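Side-chain contacts in uncharacterized protein YJL217W (Saccharomyces cerevisiae, PDB 3O12), which functions in galactose metabolism via the GAL83 protein and may control the level of the enolase ENO1: residues Met103-Ile106 / His110-Lys113; Ala114-Ser119 / Gly143-Phe148. One frame throughout, in Å; residues are numbered along the deposited sequence.

Contact 1: Met103-Ile106 / His110-Lys113; sequences MVRI and HWLK. With EDO (1,2-ethanediol), chain G.
The indole of Trp111 has the methyl carbon CE of Met103, a selenomethionine, over one face, 3.6 Å above the ring plane and displaced toward the rim, while the backbone N of Lys113 lies in plane at its edge. This is a Met-aromatic contact within an antiparallel beta hairpin, strand 102-105 returning as strand 110-119. The selenium itself stands farther back, 5.5 Å from the centroid of the five-membered ring and well off its normal; the bend at the end of the chain (chi3 -81°) brings CE forward to Trp111 CE3 at 3.7 Å. With CG between backbone N and carbonyl carbon, Trp111 lays its indole along the face shared with Met103 and Arg105, where CE can sit over it. Beyond CD1 of the indole comes Arg105, whose NH1 is 4.0 Å from that carbon. The guanidinium and ring planes are only 11° apart, yet the approach is oblique and not a stack. The far end of the guanidinium is held by a salt bridge from NH2 to Asp70, which probably fixes how the group is turned.

Met103, Arg105, Trp111 and Lys113 share one face of the sheet; Val104 and Leu112, a hydrogen-bonded pair, project from the other, where Val104 also packs on Phe178 and Val186. Val104 and Leu112 exchange two backbone bonds, the one from Leu112 N to Val104 O being 2.8 Å long. Lys113 extends away from the hairpin, its NZ hydrogen-bonded to the carbonyl of Phe59 and to Gln99. At the turn end, Ile106 N donates to His110 O over 2.9 Å with an N-H...O angle of 165°, and the CB atoms of Ile106 and His110 lie 4.1 Å apart.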
loop_
_atom_site.group_PDB
_atom_site.type_symbol
_atom_site.label_atom_id
_atom_site.label_comp_id
_atom_site.label_asym_id
_atom_site.label_seq_id
_atom_site.Cartn_x
_atom_site.Cartn_y
_atom_site.Cartn_z
HETATM N N MSE A 103 -2.155 1.131 -0.612
HETATM C CA MSE A 103 -2.518 2.376 0.062
HETATM C C MSE A 103 -4.026 2.594 -0.006
HETATM O O MSE A 103 -4.676 2.256 -1.009
HETATM C CB MSE A 103 -1.754 3.562 -0.552
HETATM C CG MSE A 103 -2.361 4.954 -0.278
HETATM SE SE MSE A 103 -1.161 6.393 -0.859
HETATM C CE MSE A 103 -0.001 6.403 0.699
ATOM N N VAL A 104 -4.583 3.137 1.071
ATOM C CA VAL A 104 -5.921 3.713 1.081
ATOM C C VAL A 104 -5.722 5.201 1.322
ATOM O O VAL A 104 -5.008 5.587 2.251
ATOM C CB VAL A 104 -6.781 3.137 2.208
ATOM C CG1 VAL A 104 -8.147 3.792 2.255
ATOM C CG2 VAL A 104 -6.901 1.616 2.096
ATOM N N ARG A 105 -6.337 6.045 0.500
ATOM C CA ARG A 105 -6.105 7.478 0.586
ATOM C C ARG A 105 -7.409 8.249 0.481
ATOM O O ARG A 105 -8.255 7.955 -0.381
ATOM C CB ARG A 105 -5.157 7.906 -0.544
ATOM C CG ARG A 105 -4.811 9.393 -0.598
ATOM C CD ARG A 105 -3.758 9.599 -1.689
ATOM N NE ARG A 105 -3.419 10.998 -1.946
ATOM C CZ ARG A 105 -2.299 11.588 -1.539
ATOM N NH1 ARG A 105 -1.400 10.911 -0.825
ATOM N NH2 ARG A 105 -2.067 12.856 -1.848
ATOM N N ILE A 106 -7.561 9.246 1.351
ATOM C CA ILE A 106 -8.614 10.252 1.213
ATOM C C ILE A 106 -7.994 11.504 0.591
ATOM O O ILE A 106 -8.489 12.027 -0.406
ATOM C CB ILE A 106 -9.235 10.587 2.578
ATOM C CG1 ILE A 106 -9.931 9.359 3.181
ATOM C CG2 ILE A 106 -10.212 11.768 2.444
ATOM C CD1 ILE A 106 -10.410 9.568 4.617
ATOM N N HIS A 110 -4.602 12.276 5.004
ATOM C CA HIS A 110 -5.340 11.148 5.565
ATOM C C HIS A 110 -5.206 9.957 4.638
ATOM O O HIS A 110 -5.826 9.905 3.565
ATOM C CB HIS A 110 -6.810 11.514 5.766
ATOM C CG HIS A 110 -6.991 12.748 6.587
ATOM N ND1 HIS A 110 -6.906 14.012 6.050
ATOM C CD2 HIS A 110 -7.182 12.912 7.917
ATOM C CE1 HIS A 110 -7.067 14.906 7.013
ATOM N NE2 HIS A 110 -7.243 14.263 8.152
ATOM N N TRP A 111 -4.352 9.023 5.044
ATOM C CA TRP A 111 -4.064 7.849 4.240
ATOM C C TRP A 111 -3.451 6.754 5.086
ATOM O O TRP A 111 -3.073 6.970 6.240
ATOM C CB TRP A 111 -3.141 8.191 3.058
ATOM C CG TRP A 111 -1.875 8.984 3.368
ATOM C CD1 TRP A 111 -1.680 10.311 3.154
ATOM C CD2 TRP A 111 -0.627 8.478 3.888
ATOM N NE1 TRP A 111 -0.407 10.680 3.514
ATOM C CE2 TRP A 111 0.265 9.573 3.967
ATOM C CE3 TRP A 111 -0.181 7.214 4.294
ATOM C CZ2 TRP A 111 1.571 9.448 4.448
ATOM C CZ3 TRP A 111 1.122 7.087 4.764
ATOM C CH2 TRP A 111 1.982 8.195 4.842
ATOM N N LEU A 112 -3.384 5.563 4.519
ATOM C CA LEU A 112 -2.718 4.430 5.133
ATOM C C LEU A 112 -1.918 3.733 4.064
ATOM O O LEU A 112 -2.374 3.611 2.928
ATOM C CB LEU A 112 -3.745 3.457 5.716
ATOM C CG LEU A 112 -3.095 2.163 6.224
ATOM C CD1 LEU A 112 -3.486 1.825 7.666
ATOM C CD2 LEU A 112 -3.366 1.005 5.262
ATOM N N LYS A 113 -0.723 3.277 4.402
ATOM C CA LYS A 113 0.035 2.400 3.517
ATOM C C LYS A 113 0.423 1.157 4.307
ATOM O O LYS A 113 0.611 1.209 5.521
ATOM C CB LYS A 113 1.273 3.094 2.938
ATOM C CG LYS A 113 2.345 3.467 3.946
ATOM C CD LYS A 113 3.553 4.158 3.283
ATOM C CE LYS A 113 4.585 4.515 4.344
ATOM N NZ LYS A 113 5.889 5.029 3.814
HETATM C C1 EDO G . 7.596 3.907 6.704
HETATM O O1 EDO G . 7.502 2.841 5.753
HETATM C C2 EDO G . 7.643 5.236 5.964
HETATM O O2 EDO G . 8.589 5.192 4.885
#

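Contact 2: Ala114-Ser119 / Gly143-Phe148; sequences AGIEIS and GNARDF. With EDO (1,2-ethanediol), chain G.
Ile116 reaches from strand 110-119 to the loop that precedes strand 148-155, and its CB already lies 4.0 Å from Phe148 CE2. From there the side chain divides. CG1, placed beside the backbone N (chi1 -72°), makes the closest approach, 3.4 Å to Phe148 CE2, coming obliquely upon the ring and also nearing CZ. The other branch, CG2, lies alongside the methyl of Ala145, with 4.2 Å between CG2 and Ala145 CB. The tip, CD1, turns off CG1 away from the Phe148 ring and comes to 4.3 Å from Ala145 CB; Ile116 also touches Tyr141. Next to it, Gly115 brings its CA to 4.1 Å from Phe148 CZ, where strand 110-119 turns a corner.

On the loop side, Ala145 O lies in plane at the edge of the Phe148 ring. Asn144 OD1 accepts from Arg146 N, 3.0 Å away, with the donor above the carbonyl plane; this Asx turn is superposed on a type I turn from Asn144 to Asp147. No hydrogen bond crosses the contact. It joins a strand of the nine-stranded sheet to the loop entering strand 148-155 of the seven-stranded one, consistent with the concanavalin-like beta sandwich of the DUF1349 family.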
loop_
_atom_site.group_PDB
_atom_site.type_symbol
_atom_site.label_atom_id
_atom_site.label_comp_id
_atom_site.label_asym_id
_atom_site.label_seq_id
_atom_site.Cartn_x
_atom_site.Cartn_y
_atom_site.Cartn_z
ATOM N N ALA A 114 0.528 0.019 3.636
ATOM C CA ALA A 114 0.913 -1.220 4.306
ATOM C C ALA A 114 1.570 -2.150 3.315
ATOM O O ALA A 114 1.230 -2.146 2.138
ATOM C CB ALA A 114 -0.312 -1.894 4.916
ATOM N N GLY A 115 2.518 -2.943 3.781
ATOM C CA GLY A 115 3.178 -3.906 2.915
ATOM C C GLY A 115 4.542 -4.254 3.449
ATOM O O GLY A 115 4.749 -4.241 4.662
ATOM N N ILE A 116 5.461 -4.574 2.550
ATOM C CA ILE A 116 6.822 -4.918 2.938
ATOM C C ILE A 116 7.713 -3.696 2.808
ATOM O O ILE A 116 7.556 -2.883 1.894
ATOM C CB ILE A 116 7.361 -6.073 2.089
ATOM C CG1 ILE A 116 6.672 -7.376 2.488
ATOM C CG2 ILE A 116 8.879 -6.200 2.239
ATOM C CD1 ILE A 116 6.990 -7.831 3.902
ATOM N N GLU A 117 8.634 -3.555 3.752
ATOM C CA GLU A 117 9.577 -2.454 3.738
ATOM C C GLU A 117 10.889 -2.990 4.264
ATOM O O GLU A 117 10.899 -3.833 5.160
ATOM C CB GLU A 117 9.095 -1.332 4.650
ATOM C CG GLU A 117 10.042 -0.153 4.733
ATOM C CD GLU A 117 9.634 0.836 5.799
ATOM O OE1 GLU A 117 8.987 0.410 6.781
ATOM O OE2 GLU A 117 9.964 2.033 5.658
ATOM N N ILE A 118 11.994 -2.519 3.707
ATOM C CA ILE A 118 13.298 -2.880 4.264
ATOM C C ILE A 118 13.722 -1.843 5.302
ATOM O O ILE A 118 14.044 -0.707 4.960
ATOM C CB ILE A 118 14.372 -2.999 3.176
ATOM C CG1 ILE A 118 13.896 -3.910 2.044
ATOM C CG2 ILE A 118 15.673 -3.517 3.768
ATOM C CD1 ILE A 118 13.311 -5.222 2.513
ATOM N N SER A 119 13.698 -2.232 6.574
ATOM C CA SER A 119 14.104 -1.340 7.653
ATOM C C SER A 119 14.748 -2.146 8.770
ATOM O O SER A 119 14.448 -3.329 8.946
ATOM C CB SER A 119 12.912 -0.544 8.190
ATOM O OG SER A 119 11.995 -1.382 8.873
ATOM N N GLY A 143 6.785 -14.482 6.305
ATOM C CA GLY A 143 6.485 -15.149 5.049
ATOM C C GLY A 143 7.506 -14.868 3.960
ATOM O O GLY A 143 8.649 -14.504 4.237
ATOM N N ASN A 144 7.092 -15.039 2.709
ATOM C CA ASN A 144 7.954 -14.733 1.575
ATOM C C ASN A 144 7.737 -13.285 1.179
ATOM O O ASN A 144 6.680 -12.928 0.667
ATOM C CB ASN A 144 7.643 -15.656 0.395
ATOM C CG ASN A 144 8.497 -15.357 -0.829
ATOM O OD1 ASN A 144 9.420 -14.533 -0.782
ATOM N ND2 ASN A 144 8.193 -16.030 -1.938
ATOM N N ALA A 145 8.733 -12.445 1.437
ATOM C CA ALA A 145 8.587 -11.019 1.168
ATOM C C ALA A 145 8.334 -10.742 -0.316
ATOM O O ALA A 145 7.703 -9.744 -0.662
ATOM C CB ALA A 145 9.807 -10.256 1.660
ATOM N N ARG A 146 8.809 -11.628 -1.188
ATOM C CA ARG A 146 8.722 -11.390 -2.629
ATOM C C ARG A 146 7.391 -11.811 -3.255
ATOM O O ARG A 146 7.182 -11.631 -4.456
ATOM C CB ARG A 146 9.903 -12.037 -3.359
ATOM C CG ARG A 146 11.233 -11.364 -3.044
ATOM C CD ARG A 146 12.416 -12.195 -3.516
ATOM N NE ARG A 146 12.501 -12.266 -4.972
ATOM C CZ ARG A 146 13.155 -11.387 -5.725
ATOM N NH1 ARG A 146 13.181 -11.534 -7.043
ATOM N NH2 ARG A 146 13.783 -10.362 -5.161
ATOM N N ASP A 147 6.490 -12.357 -2.443
ATOM C CA ASP A 147 5.186 -12.777 -2.955
ATOM C C ASP A 147 4.190 -12.873 -1.812
ATOM O O ASP A 147 4.216 -13.824 -1.028
ATOM C CB ASP A 147 5.318 -14.125 -3.659
ATOM C CG ASP A 147 4.079 -14.513 -4.446
ATOM O OD1 ASP A 147 3.102 -13.741 -4.485
ATOM O OD2 ASP A 147 4.090 -15.613 -5.050
ATOM N N PHE A 148 3.324 -11.870 -1.693
ATOM C CA PHE A 148 2.328 -11.882 -0.635
ATOM C C PHE A 148 1.062 -11.187 -1.115
ATOM O O PHE A 148 1.069 -10.511 -2.150
ATOM C CB PHE A 148 2.856 -11.203 0.645
ATOM C CG PHE A 148 3.137 -9.727 0.488
ATOM C CD1 PHE A 148 2.164 -8.777 0.806
ATOM C CD2 PHE A 148 4.365 -9.281 0.019
ATOM C CE1 PHE A 148 2.416 -7.411 0.663
ATOM C CE2 PHE A 148 4.614 -7.908 -0.136
ATOM C CZ PHE A 148 3.637 -6.979 0.188
HETATM C C1 EDO G . 7.596 3.907 6.704
HETATM O O1 EDO G . 7.502 2.841 5.753
HETATM C C2 EDO G . 7.643 5.236 5.964
HETATM O O2 EDO G . 8.589 5.192 4.885
#

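Both contacts are largely buried and both draw on strand 110-119, in series along the chain, yet their centres are 18 Å apart and lie on opposite sides of the chain's centre. Contact 1 joins neighbouring strands of one sheet, so main-chain hydrogen bonds set its register, beside a Met-aromatic contact of a selenomethionine and an arginine whose charge is met by Asp70. Contact 2 begins at the corner in that strand and meets a loop leading to the other sheet; it rests on apolar packing, part of it from the backbone of Gly115, and buries less than half the surface, 161 against 365 Å². Beside it, O1 of an ethanediol, probably from the crystallisation liquor, donates to Glu117 OE2.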